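Local coordinates for putative dehydrogenase (Pseudarthrobacter phenanthrenivorans, PDB 6A3F), which catalyses the NAD(+)-dependent oxidation of levoglucosan to 3-dehydrolevoglucosan, working as a homotetramer of the Gfo/Idh/MocA family, at residues D382-Q385 and V386-D390; E298-T302 and E303-V307; H364-F367 and K368-E372; Y42-M45 and P46-F49; D323-D326 and R327-F330. One frame throughout, in Å; residues are numbered along the deposited sequence.

Contact 1 of 5, residues D382-Q385 and V386-D390; sequences DGYQ and VALID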
loop_
_atom_site.group_PDB
_atom_site.type_symbol
_atom_site.label_atom_id
_atom_site.label_comp_id
_atom_site.label_asym_id
_atom_site.label_seq_id
_atom_site.Cartn_x
_atom_site.Cartn_y
_atom_site.Cartn_z
ATOM N N ASP B 382 -13.578 -31.058 -10.987
ATOM C CA ASP B 382 -12.592 -30.160 -10.365
ATOM C C ASP B 382 -12.516 -30.425 -8.852
ATOM O O ASP B 382 -11.421 -30.389 -8.262
ATOM C CB ASP B 382 -12.948 -28.697 -10.691
ATOM C CG ASP B 382 -12.950 -28.414 -12.191
ATOM O OD1 ASP B 382 -11.838 -28.207 -12.784
ATOM O OD2 ASP B 382 -14.066 -28.449 -12.801
ATOM N N GLY B 383 -13.681 -30.639 -8.224
ATOM C CA GLY B 383 -13.752 -30.906 -6.793
ATOM C C GLY B 383 -13.004 -32.170 -6.422
ATOM O O GLY B 383 -12.245 -32.220 -5.466
ATOM N N TYR B 384 -13.175 -33.176 -7.249
ATOM C CA TYR B 384 -12.508 -34.436 -7.042
ATOM C C TYR B 384 -10.993 -34.332 -7.309
ATOM O O TYR B 384 -10.232 -34.871 -6.511
ATOM C CB TYR B 384 -13.207 -35.496 -7.903
ATOM C CG TYR B 384 -12.559 -36.860 -7.890
ATOM C CD1 TYR B 384 -12.005 -37.386 -6.733
ATOM C CD2 TYR B 384 -12.535 -37.642 -9.039
ATOM C CE1 TYR B 384 -11.402 -38.640 -6.721
ATOM C CE2 TYR B 384 -11.906 -38.883 -9.053
ATOM C CZ TYR B 384 -11.371 -39.397 -7.881
ATOM O OH TYR B 384 -10.777 -40.626 -7.908
ATOM N N GLN B 385 -10.559 -33.596 -8.356
ATOM C CA GLN B 385 -9.145 -33.394 -8.622
ATOM C C GLN B 385 -8.484 -32.685 -7.431
ATOM O O GLN B 385 -7.354 -33.000 -7.056
ATOM C CB GLN B 385 -8.923 -32.596 -9.912
ATOM C CG GLN B 385 -7.441 -32.454 -10.267
ATOM C CD GLN B 385 -6.780 -33.786 -10.550
ATOM O OE1 GLN B 385 -6.964 -34.359 -11.625
ATOM N NE2 GLN B 385 -6.015 -34.295 -9.600
ATOM N N VAL B 386 -9.169 -31.715 -6.829
ATOM C CA VAL B 386 -8.627 -31.066 -5.655
ATOM C C VAL B 386 -8.529 -32.081 -4.504
ATOM O O VAL B 386 -7.515 -32.105 -3.770
ATOM C CB VAL B 386 -9.463 -29.823 -5.279
ATOM C CG1 VAL B 386 -9.075 -29.263 -3.916
ATOM C CG2 VAL B 386 -9.327 -28.765 -6.368
ATOM N N ALA B 387 -9.563 -32.891 -4.312
ATOM C CA ALA B 387 -9.490 -33.921 -3.233
ATOM C C ALA B 387 -8.288 -34.856 -3.438
ATOM O O ALA B 387 -7.649 -35.275 -2.424
ATOM C CB ALA B 387 -10.794 -34.688 -3.161
ATOM N N LEU B 388 -7.968 -35.167 -4.701
ATOM C CA LEU B 388 -6.821 -36.044 -5.052
ATOM C C LEU B 388 -5.528 -35.304 -4.731
ATOM O O LEU B 388 -4.585 -35.901 -4.209
ATOM C CB LEU B 388 -6.840 -36.460 -6.527
ATOM C CG LEU B 388 -7.918 -37.469 -6.941
ATOM C CD1 LEU B 388 -7.915 -37.670 -8.442
ATOM C CD2 LEU B 388 -7.732 -38.809 -6.224
ATOM N N ILE B 389 -5.522 -33.976 -4.946
ATOM C CA ILE B 389 -4.340 -33.194 -4.599
ATOM C C ILE B 389 -4.171 -33.185 -3.091
ATOM O O ILE B 389 -3.069 -33.370 -2.620
ATOM C CB ILE B 389 -4.432 -31.763 -5.145
ATOM C CG1 ILE B 389 -4.253 -31.742 -6.664
ATOM C CG2 ILE B 389 -3.431 -30.891 -4.432
ATOM C CD1 ILE B 389 -4.849 -30.506 -7.317
ATOM N N ASP B 390 -5.275 -32.988 -2.366
ATOM C CA ASP B 390 -5.235 -33.005 -0.893
ATOM C C ASP B 390 -4.705 -34.337 -0.367
ATOM O O ASP B 390 -3.885 -34.379 0.556
ATOM C CB ASP B 390 -6.614 -32.769 -0.306
ATOM C CG ASP B 390 -7.058 -31.303 -0.340
ATOM O OD1 ASP B 390 -6.373 -30.496 -1.004
ATOM O OD2 ASP B 390 -8.101 -30.991 0.339
#
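Tyr-384 swings its ring away from the backbone N (chi1 175°), while Leu-388 carries CG beside its N (chi1 -72°), and these two settings bring the ring and the leucine fork together one turn apart on helix 380-399. It is an i, i+4 aromatic-aliphatic pair on an alpha-helix. Leu-388 CD1 lies over one face of the tyrosine ring, 4.1 Å from its centroid and displaced toward the rim, in a CH-pi contact. The branch point packs as well, with Leu-388 CG 3.7 Å from Tyr-384 CE1. Gln-385 bends at chi2 (63°) and runs across Leu-388 at roughly a right angle, its NE2 3.8 Å from Leu-388 CB. The amide end is held at both poles by the chain's C-terminal stretch, NE2 donating to Pro-406 O and OE1 accepting from Ile-408 N; Asp-382 OD2 accepts from Ser-379 N, and its OD1 forms a salt bridge with Arg-219. The helix packs on helices 206-221 and 130-141, and the side chain of Val-386 lies about 7 Å from that of Lys-124, which binds NADH and levoglucosan, and about 8 Å from that of His-213, which binds levoglucosan. Ordinary helical bonds run from Val-386, Ala-387, Leu-388 and Ile-389 back to the four preceding carbonyls. The last of these is also flanked by a side chain, as Ile-389 CG1 lies 3.4 Å from Gln-385 O.

Contact 2 of 5, residues E298-T302 and E303-V307; sequences EIHGT and EGSIV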
loop_
_atom_site.group_PDB
_atom_site.type_symbol
_atom_site.label_atom_id
_atom_site.label_comp_id
_atom_site.label_asym_id
_atom_site.label_seq_id
_atom_site.Cartn_x
_atom_site.Cartn_y
_atom_site.Cartn_z
ATOM N N GLU B 298 0.852 -14.828 -6.550
ATOM C CA GLU B 298 1.805 -14.097 -7.335
ATOM C C GLU B 298 2.277 -15.052 -8.420
ATOM O O GLU B 298 2.737 -16.128 -8.089
ATOM C CB GLU B 298 2.995 -13.622 -6.511
ATOM C CG GLU B 298 4.100 -12.946 -7.324
ATOM C CD GLU B 298 4.988 -11.931 -6.594
ATOM O OE1 GLU B 298 4.647 -11.522 -5.443
ATOM O OE2 GLU B 298 5.992 -11.463 -7.193
ATOM N N ILE B 299 2.110 -14.628 -9.650
ATOM C CA ILE B 299 2.483 -15.425 -10.798
ATOM C C ILE B 299 3.593 -14.728 -11.569
ATOM O O ILE B 299 3.462 -13.542 -11.909
ATOM C CB ILE B 299 1.285 -15.722 -11.696
ATOM C CG1 ILE B 299 0.207 -16.541 -10.972
ATOM C CG2 ILE B 299 1.780 -16.415 -12.959
ATOM C CD1 ILE B 299 -1.115 -16.596 -11.697
ATOM N N HIS B 300 4.680 -15.459 -11.859
ATOM C CA HIS B 300 5.792 -14.912 -12.707
ATOM C C HIS B 300 5.743 -15.603 -14.074
ATOM O O HIS B 300 5.887 -16.831 -14.150
ATOM C CB HIS B 300 7.146 -15.069 -12.052
ATOM C CG HIS B 300 7.223 -14.497 -10.673
ATOM N ND1 HIS B 300 7.972 -15.066 -9.668
ATOM C CD2 HIS B 300 6.643 -13.410 -10.143
ATOM C CE1 HIS B 300 7.842 -14.324 -8.567
ATOM N NE2 HIS B 300 7.044 -13.315 -8.829
ATOM N N GLY B 301 5.478 -14.805 -15.114
ATOM C CA GLY B 301 5.541 -15.282 -16.482
ATOM C C GLY B 301 6.785 -14.757 -17.189
ATOM O O GLY B 301 7.467 -13.867 -16.673
ATOM N N THR B 302 7.022 -15.216 -18.423
ATOM C CA THR B 302 8.234 -14.780 -19.121
ATOM C C THR B 302 8.133 -13.302 -19.510
ATOM O O THR B 302 9.183 -12.696 -19.798
ATOM C CB THR B 302 8.528 -15.668 -20.344
ATOM O OG1 THR B 302 7.350 -15.613 -21.134
ATOM C CG2 THR B 302 8.845 -17.088 -19.941
ATOM N N GLU B 303 6.915 -12.742 -19.607
ATOM C CA GLU B 303 6.732 -11.350 -20.088
ATOM C C GLU B 303 5.953 -10.481 -19.102
ATOM O O GLU B 303 5.514 -9.368 -19.452
ATOM C CB GLU B 303 5.970 -11.348 -21.411
ATOM C CG GLU B 303 6.612 -12.237 -22.450
ATOM C CD GLU B 303 7.950 -11.727 -22.938
ATOM O OE1 GLU B 303 8.235 -10.530 -22.698
ATOM O OE2 GLU B 303 8.700 -12.515 -23.561
ATOM N N GLY B 304 5.791 -10.940 -17.881
ATOM C CA GLY B 304 5.116 -10.122 -16.888
ATOM C C GLY B 304 4.764 -10.918 -15.645
ATOM O O GLY B 304 5.066 -12.116 -15.531
ATOM N N SER B 305 4.149 -10.219 -14.694
ATOM C CA SER B 305 3.791 -10.820 -13.408
ATOM C C SER B 305 2.409 -10.286 -12.972
ATOM O O SER B 305 1.971 -9.178 -13.367
ATOM C CB SER B 305 4.840 -10.501 -12.352
ATOM O OG SER B 305 6.133 -11.000 -12.609
ATOM N N ILE B 306 1.692 -11.072 -12.140
ATOM C CA ILE B 306 0.383 -10.754 -11.664
ATOM C C ILE B 306 0.341 -11.079 -10.168
ATOM O O ILE B 306 0.802 -12.133 -9.790
ATOM C CB ILE B 306 -0.725 -11.544 -12.373
ATOM C CG1 ILE B 306 -0.716 -11.305 -13.894
ATOM C CG2 ILE B 306 -2.080 -11.216 -11.779
ATOM C CD1 ILE B 306 -1.512 -12.332 -14.650
ATOM N N VAL B 307 -0.181 -10.141 -9.378
ATOM C CA VAL B 307 -0.282 -10.296 -7.926
ATOM C C VAL B 307 -1.718 -9.971 -7.532
ATOM O O VAL B 307 -2.302 -8.987 -8.032
ATOM C CB VAL B 307 0.729 -9.374 -7.205
ATOM C CG1 VAL B 307 0.457 -9.286 -5.700
ATOM C CG2 VAL B 307 2.149 -9.833 -7.474
HETATM O O HOH W 1 7.791 -12.508 -14.151
#
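Glu-298 and Val-307 lie side by side across two adjoining antiparallel strands, pointing the same way. Glu-298 sends CG out opposite its N (chi1 175°) and stays extended, which lays the chain from CG to OE1 along Val-307 CG2, with OE1 3.6 Å from that methyl. The other oxygen takes the imidazole on the same face of the sheet: His-300 NE2 donates to Glu-298 OE2 over 2.7 Å, almost straight at 168°. The acceptor lies in the plane of the histidine ring and is met on its anti side, 27° out of the carboxylate plane; the bond should restrain the ring. Next along this face, Ser-305 OG sits beside the serine's N and comes within 3.5 Å of His-300 CD2. A water donates to Ser-305 OG over 2.7 Å; Gly-301 O, 2.9 Å from this water, is a possible second acceptor. From the second subunit, Arg-291 makes a salt bridge with Glu-298 OE1 and His-289 O bonds to Ser-305 OG. Ile-299 and Ile-306 turn to the reverse face, against Ile-166 of helix 157-167. They form an antiparallel hydrogen-bonded pair, Ile-299 N to Ile-306 O at 2.8 Å and Ile-306 N back to Ile-299 O. Thr-302 and Glu-303 make the turn of this tight antiparallel beta hairpin, strands 294-301 and 304-309, in the large mixed sheet of the C-terminal domain, with one face at a subunit interface.

Contact 3 of 5, residues H364-F367 and K368-E372; sequences HDFF and KAIAE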
loop_
_atom_site.group_PDB
_atom_site.type_symbol
_atom_site.label_atom_id
_atom_site.label_comp_id
_atom_site.label_asym_id
_atom_site.label_seq_id
_atom_site.Cartn_x
_atom_site.Cartn_y
_atom_site.Cartn_z
ATOM N N HIS B 364 -24.960 -17.014 -11.401
ATOM C CA HIS B 364 -25.212 -16.709 -12.807
ATOM C C HIS B 364 -24.662 -17.809 -13.705
ATOM O O HIS B 364 -25.364 -18.261 -14.662
ATOM C CB HIS B 364 -24.603 -15.353 -13.207
ATOM C CG HIS B 364 -24.884 -14.993 -14.634
ATOM N ND1 HIS B 364 -23.904 -14.913 -15.592
ATOM C CD2 HIS B 364 -26.041 -14.740 -15.268
ATOM C CE1 HIS B 364 -24.455 -14.619 -16.766
ATOM N NE2 HIS B 364 -25.758 -14.538 -16.596
ATOM N N ASP B 365 -23.418 -18.237 -13.469
ATOM C CA ASP B 365 -22.818 -19.156 -14.404
ATOM C C ASP B 365 -23.455 -20.551 -14.239
ATOM O O ASP B 365 -23.551 -21.320 -15.202
ATOM C CB ASP B 365 -21.301 -19.248 -14.239
ATOM C CG ASP B 365 -20.544 -18.017 -14.816
ATOM O OD1 ASP B 365 -21.144 -17.199 -15.571
ATOM O OD2 ASP B 365 -19.360 -17.904 -14.482
ATOM N N PHE B 366 -23.860 -20.841 -13.021
ATOM C CA PHE B 366 -24.483 -22.134 -12.676
ATOM C C PHE B 366 -25.815 -22.279 -13.426
ATOM O O PHE B 366 -26.131 -23.317 -14.033
ATOM C CB PHE B 366 -24.689 -22.181 -11.165
ATOM C CG PHE B 366 -25.353 -23.433 -10.640
ATOM C CD1 PHE B 366 -24.799 -24.684 -10.860
ATOM C CD2 PHE B 366 -26.498 -23.351 -9.877
ATOM C CE1 PHE B 366 -25.425 -25.832 -10.375
ATOM C CE2 PHE B 366 -27.105 -24.496 -9.375
ATOM C CZ PHE B 366 -26.565 -25.738 -9.630
ATOM N N PHE B 367 -26.601 -21.239 -13.360
ATOM C CA PHE B 367 -27.920 -21.214 -13.961
ATOM C C PHE B 367 -27.829 -21.104 -15.499
ATOM O O PHE B 367 -28.689 -21.679 -16.220
ATOM C CB PHE B 367 -28.787 -20.142 -13.295
ATOM C CG PHE B 367 -29.464 -20.599 -12.026
ATOM C CD1 PHE B 367 -30.632 -21.327 -12.070
ATOM C CD2 PHE B 367 -28.937 -20.309 -10.781
ATOM C CE1 PHE B 367 -31.231 -21.788 -10.908
ATOM C CE2 PHE B 367 -29.543 -20.754 -9.615
ATOM C CZ PHE B 367 -30.700 -21.480 -9.681
ATOM N N LYS B 368 -26.799 -20.434 -16.012
ATOM C CA LYS B 368 -26.530 -20.377 -17.439
ATOM C C LYS B 368 -26.262 -21.800 -17.974
ATOM O O LYS B 368 -26.821 -22.187 -18.990
ATOM C CB LYS B 368 -25.340 -19.434 -17.675
ATOM C CG LYS B 368 -24.926 -19.242 -19.119
ATOM C CD LYS B 368 -24.144 -17.962 -19.424
ATOM C CE LYS B 368 -24.260 -17.623 -20.897
ATOM N NZ LYS B 368 -23.261 -16.619 -21.332
ATOM N N ALA B 369 -25.419 -22.568 -17.287
ATOM C CA ALA B 369 -25.165 -23.986 -17.659
ATOM C C ALA B 369 -26.463 -24.811 -17.644
ATOM O O ALA B 369 -26.647 -25.661 -18.527
ATOM C CB ALA B 369 -24.118 -24.593 -16.751
ATOM N N ILE B 370 -27.330 -24.593 -16.651
ATOM C CA ILE B 370 -28.573 -25.329 -16.530
ATOM C C ILE B 370 -29.464 -25.012 -17.727
ATOM O O ILE B 370 -29.927 -25.918 -18.430
ATOM C CB ILE B 370 -29.301 -25.023 -15.212
ATOM C CG1 ILE B 370 -28.535 -25.588 -14.014
ATOM C CG2 ILE B 370 -30.736 -25.556 -15.251
ATOM C CD1 ILE B 370 -29.089 -25.116 -12.659
ATOM N N ALA B 371 -29.694 -23.730 -17.938
ATOM C CA ALA B 371 -30.590 -23.300 -19.005
ATOM C C ALA B 371 -30.044 -23.670 -20.383
ATOM O O ALA B 371 -30.832 -23.919 -21.286
ATOM C CB ALA B 371 -30.828 -21.820 -18.905
ATOM N N GLU B 372 -28.730 -23.681 -20.578
ATOM C CA GLU B 372 -28.170 -23.942 -21.893
ATOM C C GLU B 372 -27.801 -25.418 -22.058
ATOM O O GLU B 372 -27.224 -25.795 -23.070
ATOM C CB GLU B 372 -26.976 -23.019 -22.126
ATOM C CG GLU B 372 -27.369 -21.558 -22.017
ATOM C CD GLU B 372 -26.269 -20.562 -22.323
ATOM O OE1 GLU B 372 -25.119 -21.004 -22.515
ATOM O OE2 GLU B 372 -26.569 -19.343 -22.360
#
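Ile-370 faces two aromatic rings from the previous turn of helix 355-371 and meets each differently. Against Phe-366 it comes in at a slant: the methyl CD1 stands 3.9 Å above the plane, displaced toward the rim, close to CE2 and CZ, and makes a CH-pi contact with that face. The phenylalanine puts its ring there by turning CG to the far side of CB from its N (chi1 179°), while Ile-370 keeps CG1 beside its own N and then extends, so that CD1 is the atom presented. Phe-367 instead runs alongside Ile-370, pointing the same way, with Phe-367 CD1 4.1 Å from Ile-370 CD1. One methyl thus serves both rings. The three side chains share the inward side of the helix, where Val-96 of strand 96-100 touches all of them and Leu-24 of strand 23-30 meets Phe-367 and Ile-370. On another side of the helix, the extended Lys-368 passes His-364, with Lys-368 CD 4.3 Å from His-364 CE1; the histidine ring itself stacks with Phe-49. Lys-368 NZ stays 6.2 Å from Asp-365 OD1, and the aspartate spends OD2 in a salt bridge with Arg-155 NE. The chemistry is therefore divided: CH-pi and apolar contacts join three side chains into one apolar patch, which packs on Val-96 and Leu-24 of the parallel sheet, while any attraction between Lys-368 and Asp-365 is probably no more than a diffuse, solvent-screened one.

Contact 4 of 5, residues Y42-M45 and P46-F49; sequences YAAM and PMFF
Met-45 folds back over Pro-46, the next residue, and can be followed atom by atom. Its CB lies 3.5 Å from Pro-46 CD, against the edge of the pyrrolidine ring. CG, held straight across CB from the methionine's N (chi1 180°), is 3.8 Å from Pro-46 N, with a looser contact of 4.4 Å to Phe-49 CD2. A bend at chi2 (-88°) swings SD back, so that the sulfur rests 3.4 Å from Pro-46 N. A further bend carries the methyl CE off to Phe-367 of helix 355-371, where it touches CB. Pro-46 has no N-H to return to Tyr-42 O, and its CD stands there instead, 3.7 Å from that oxygen; the helix is kinked here. Phe-48 N is then shared between Ala-44 O, in a bent bond (139°), and Met-45 O, in a weak one, and a straighter bond comes with Phe-49 N to Met-45 O, 3.0 Å. On the outer side Ala-44 CB packs 4.1 Å from Phe-48 CE1, and Met-47, extended, lays its CE near Ala-43 O. That side meets the third subunit, whose Lys-36 makes a cation-pi contact with Phe-48 and whose Met-47 packs on Ala-43. The whole is the C-terminal end of helix 35-48, the crossover helix of the first beta-alpha-beta unit (strands 23-30 and 55-62) in the NAD-binding Rossmann fold.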
loop_
_atom_site.group_PDB
_atom_site.type_symbol
_atom_site.label_atom_id
_atom_site.label_comp_id
_atom_site.label_asym_id
_atom_site.label_seq_id
_atom_site.Cartn_x
_atom_site.Cartn_y
_atom_site.Cartn_z
ATOM N N TYR B 42 -29.363 -16.040 -4.929
ATOM C CA TYR B 42 -30.551 -16.486 -5.664
ATOM C C TYR B 42 -31.475 -15.280 -5.887
ATOM O O TYR B 42 -32.099 -15.184 -6.930
ATOM C CB TYR B 42 -31.220 -17.682 -4.958
ATOM C CG TYR B 42 -30.333 -18.906 -4.896
ATOM C CD1 TYR B 42 -29.682 -19.359 -6.032
ATOM C CD2 TYR B 42 -30.040 -19.521 -3.694
ATOM C CE1 TYR B 42 -28.800 -20.424 -5.985
ATOM C CE2 TYR B 42 -29.145 -20.584 -3.624
ATOM C CZ TYR B 42 -28.539 -21.042 -4.775
ATOM O OH TYR B 42 -27.623 -22.043 -4.715
ATOM N N ALA B 43 -31.539 -14.370 -4.937
ATOM C CA ALA B 43 -32.409 -13.200 -5.028
ATOM C C ALA B 43 -31.828 -12.169 -5.997
ATOM O O ALA B 43 -32.569 -11.605 -6.815
ATOM C CB ALA B 43 -32.638 -12.643 -3.653
ATOM N N ALA B 44 -30.507 -11.958 -5.974
ATOM C CA ALA B 44 -29.913 -10.836 -6.685
ATOM C C ALA B 44 -29.426 -11.231 -8.066
ATOM O O ALA B 44 -29.295 -10.334 -8.851
ATOM C CB ALA B 44 -28.759 -10.207 -5.920
ATOM N N MET B 45 -29.133 -12.510 -8.348
ATOM C CA MET B 45 -28.503 -12.851 -9.616
ATOM C C MET B 45 -29.309 -12.308 -10.819
ATOM O O MET B 45 -28.726 -11.676 -11.663
ATOM C CB MET B 45 -28.249 -14.348 -9.768
ATOM C CG MET B 45 -27.584 -14.689 -11.092
ATOM S SD MET B 45 -28.827 -14.966 -12.386
ATOM C CE MET B 45 -29.240 -16.671 -11.997
ATOM N N PRO B 46 -30.634 -12.515 -10.902
ATOM C CA PRO B 46 -31.303 -11.911 -12.086
ATOM C C PRO B 46 -31.360 -10.361 -12.077
ATOM O O PRO B 46 -31.526 -9.734 -13.130
ATOM C CB PRO B 46 -32.698 -12.542 -12.034
ATOM C CG PRO B 46 -32.924 -12.820 -10.572
ATOM C CD PRO B 46 -31.576 -13.259 -10.054
ATOM N N MET B 47 -31.269 -9.731 -10.924
ATOM C CA MET B 47 -31.194 -8.280 -10.857
ATOM C C MET B 47 -29.924 -7.820 -11.577
ATOM O O MET B 47 -29.946 -6.773 -12.214
ATOM C CB MET B 47 -31.140 -7.739 -9.425
ATOM C CG MET B 47 -32.245 -8.231 -8.524
ATOM S SD MET B 47 -32.005 -7.557 -6.859
ATOM C CE MET B 47 -33.437 -8.178 -5.964
ATOM N N PHE B 48 -28.847 -8.594 -11.445
ATOM C CA PHE B 48 -27.526 -8.200 -11.946
ATOM C C PHE B 48 -27.354 -8.577 -13.409
ATOM O O PHE B 48 -26.751 -7.834 -14.187
ATOM C CB PHE B 48 -26.433 -8.839 -11.073
ATOM C CG PHE B 48 -26.193 -8.101 -9.770
ATOM C CD1 PHE B 48 -27.243 -7.671 -8.986
ATOM C CD2 PHE B 48 -24.916 -7.835 -9.318
ATOM C CE1 PHE B 48 -27.025 -6.992 -7.796
ATOM C CE2 PHE B 48 -24.699 -7.128 -8.143
ATOM C CZ PHE B 48 -25.749 -6.706 -7.381
ATOM N N PHE B 49 -27.861 -9.761 -13.754
ATOM C CA PHE B 49 -27.628 -10.314 -15.065
ATOM C C PHE B 49 -28.989 -10.564 -15.722
ATOM O O PHE B 49 -29.662 -11.553 -15.386
ATOM C CB PHE B 49 -26.860 -11.626 -14.929
ATOM C CG PHE B 49 -25.445 -11.522 -14.441
ATOM C CD1 PHE B 49 -24.401 -11.302 -15.328
ATOM C CD2 PHE B 49 -25.143 -11.650 -13.095
ATOM C CE1 PHE B 49 -23.089 -11.246 -14.899
ATOM C CE2 PHE B 49 -23.828 -11.566 -12.674
ATOM C CZ PHE B 49 -22.794 -11.405 -13.579
#

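Contact 5 of 5, residues D323-D326 and R327-F330; sequences DQAD and RRGF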
loop_
_atom_site.group_PDB
_atom_site.type_symbol
_atom_site.label_atom_id
_atom_site.label_comp_id
_atom_site.label_asym_id
_atom_site.label_seq_id
_atom_site.Cartn_x
_atom_site.Cartn_y
_atom_site.Cartn_z
ATOM N N ASP B 323 6.801 -2.655 -20.977
ATOM C CA ASP B 323 6.770 -1.176 -20.670
ATOM C C ASP B 323 8.119 -0.598 -21.011
ATOM O O ASP B 323 9.127 -1.250 -20.884
ATOM C CB ASP B 323 6.512 -0.930 -19.178
ATOM C CG ASP B 323 5.106 -1.278 -18.704
ATOM O OD1 ASP B 323 4.197 -1.305 -19.491
ATOM O OD2 ASP B 323 4.919 -1.495 -17.452
ATOM N N GLN B 324 8.174 0.664 -21.436
ATOM C CA GLN B 324 9.456 1.343 -21.609
ATOM C C GLN B 324 10.226 1.365 -20.274
ATOM O O GLN B 324 9.632 1.399 -19.187
ATOM C CB GLN B 324 9.111 2.721 -22.194
ATOM C CG GLN B 324 10.307 3.606 -22.506
ATOM C CD GLN B 324 9.832 4.994 -22.875
ATOM O OE1 GLN B 324 8.823 5.153 -23.575
ATOM N NE2 GLN B 324 10.523 6.009 -22.363
ATOM N N ALA B 325 11.552 1.310 -20.357
ATOM C CA ALA B 325 12.455 1.083 -19.234
ATOM C C ALA B 325 12.292 2.123 -18.105
ATOM O O ALA B 325 12.577 1.815 -16.935
ATOM C CB ALA B 325 13.868 1.052 -19.732
ATOM N N ASP B 326 11.873 3.337 -18.460
ATOM C CA ASP B 326 11.744 4.406 -17.448
ATOM C C ASP B 326 10.365 4.479 -16.845
ATOM O O ASP B 326 10.055 5.407 -16.124
ATOM C CB ASP B 326 12.162 5.772 -18.032
ATOM C CG ASP B 326 11.174 6.297 -19.048
ATOM O OD1 ASP B 326 10.335 5.523 -19.550
ATOM O OD2 ASP B 326 11.211 7.526 -19.359
ATOM N N ARG B 327 9.489 3.528 -17.138
ATOM C CA ARG B 327 8.132 3.551 -16.594
ATOM C C ARG B 327 7.554 2.130 -16.440
ATOM O O ARG B 327 6.391 1.922 -16.702
ATOM C CB ARG B 327 7.198 4.419 -17.443
ATOM C CG ARG B 327 7.091 4.044 -18.925
ATOM C CD ARG B 327 6.676 5.264 -19.763
ATOM N NE ARG B 327 7.724 6.289 -19.830
ATOM C CZ ARG B 327 7.593 7.510 -20.383
ATOM N NH1 ARG B 327 6.422 7.898 -20.848
ATOM N NH2 ARG B 327 8.654 8.309 -20.501
ATOM N N ARG B 328 8.345 1.228 -15.928
ATOM C CA ARG B 328 7.984 -0.144 -15.665
ATOM C C ARG B 328 7.516 -0.258 -14.226
ATOM O O ARG B 328 8.047 0.437 -13.378
ATOM C CB ARG B 328 9.200 -1.077 -15.718
ATOM C CG ARG B 328 9.733 -1.247 -17.134
ATOM C CD ARG B 328 10.586 -2.457 -17.399
ATOM N NE ARG B 328 10.981 -2.391 -18.799
ATOM C CZ ARG B 328 12.225 -2.501 -19.206
ATOM N NH1 ARG B 328 13.176 -2.694 -18.309
ATOM N NH2 ARG B 328 12.518 -2.481 -20.498
ATOM N N GLY B 329 6.572 -1.150 -13.995
ATOM C CA GLY B 329 6.237 -1.587 -12.644
ATOM C C GLY B 329 4.841 -2.148 -12.564
ATOM O O GLY B 329 4.055 -2.176 -13.572
ATOM N N PHE B 330 4.463 -2.599 -11.367
ATOM C CA PHE B 330 3.120 -3.086 -11.244
ATOM C C PHE B 330 2.083 -1.956 -11.323
ATOM O O PHE B 330 2.142 -0.937 -10.560
ATOM C CB PHE B 330 2.900 -3.772 -9.887
ATOM C CG PHE B 330 3.514 -5.149 -9.835
ATOM C CD1 PHE B 330 2.796 -6.256 -10.264
ATOM C CD2 PHE B 330 4.769 -5.336 -9.312
ATOM C CE1 PHE B 330 3.371 -7.513 -10.233
ATOM C CE2 PHE B 330 5.345 -6.603 -9.259
ATOM C CZ PHE B 330 4.631 -7.688 -9.703
HETATM O O HOH W 2 3.200 -2.718 -16.289
HETATM O O HOH W 3 6.430 -3.452 -15.762
HETATM O O HOH W 4 10.984 1.833 -14.744
#
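Arg-327 grips the carboxylate of its neighbour Asp-326 side-on: Arg-327 NE reaches Asp-326 OD1 at 2.7 Å, and Arg-327 NH2 reaches Asp-326 OD2 at 2.9 Å. The two flat groups are 29° from coplanar, and OD1 is approached from above the carboxylate plane, OD2 on its syn side. Both residues hold CG between N and the carbonyl carbon (chi1 70° for Asp-326, 56° for Arg-327), which lays the side chains side by side. Over one face of this guanidinium lies the extended Gln-324, with its CD 3.9 Å from Arg-327 NE. The extended Arg-328 folds along the turn; its NE donates to Asp-323 O, 3.0 Å, and Ala-325 CA lies over the centre of one face of its guanidinium, 3.6 Å above the plane. Behind these groups is a type I turn, Gln-324 to Arg-327, between strands 315-320 and 330-334, closed by Arg-327 N donating to Gln-324 O. A water bridges Ala-325 O and Arg-328 N. Farther out, Asp-323 OD1 forms a salt bridge with Arg-331. The Asp-326/Arg-327 pair lies between Lys-164 and Glu-168 of the fourth subunit, a run of charges alternating in sign that should favour the ionised forms and ties this loop into the tetramer.

In the fold
From the N terminus the five contacts come in series, 4, 2, 5, 3, 1; none encloses or crosses another, since each is a single helix turn, hairpin or loop. Contact 4 ends the first Rossmann helix, and contact 3, much later in the chain, returns to it: His-364 CD2 is 3.2 Å from Phe-49 CB, and Phe-367 meets Tyr-42. Contacts 2 and 5 share one side of the C-terminal sheet, where Phe-330 CE1 packs 3.8 Å from Val-307 CG2, and this side runs on into the fourth subunit. Contact 1, its centre about 23 Å from that of contact 3, lies on the next helix, which joins helices 206-221 and 130-141 to the C-terminal tail.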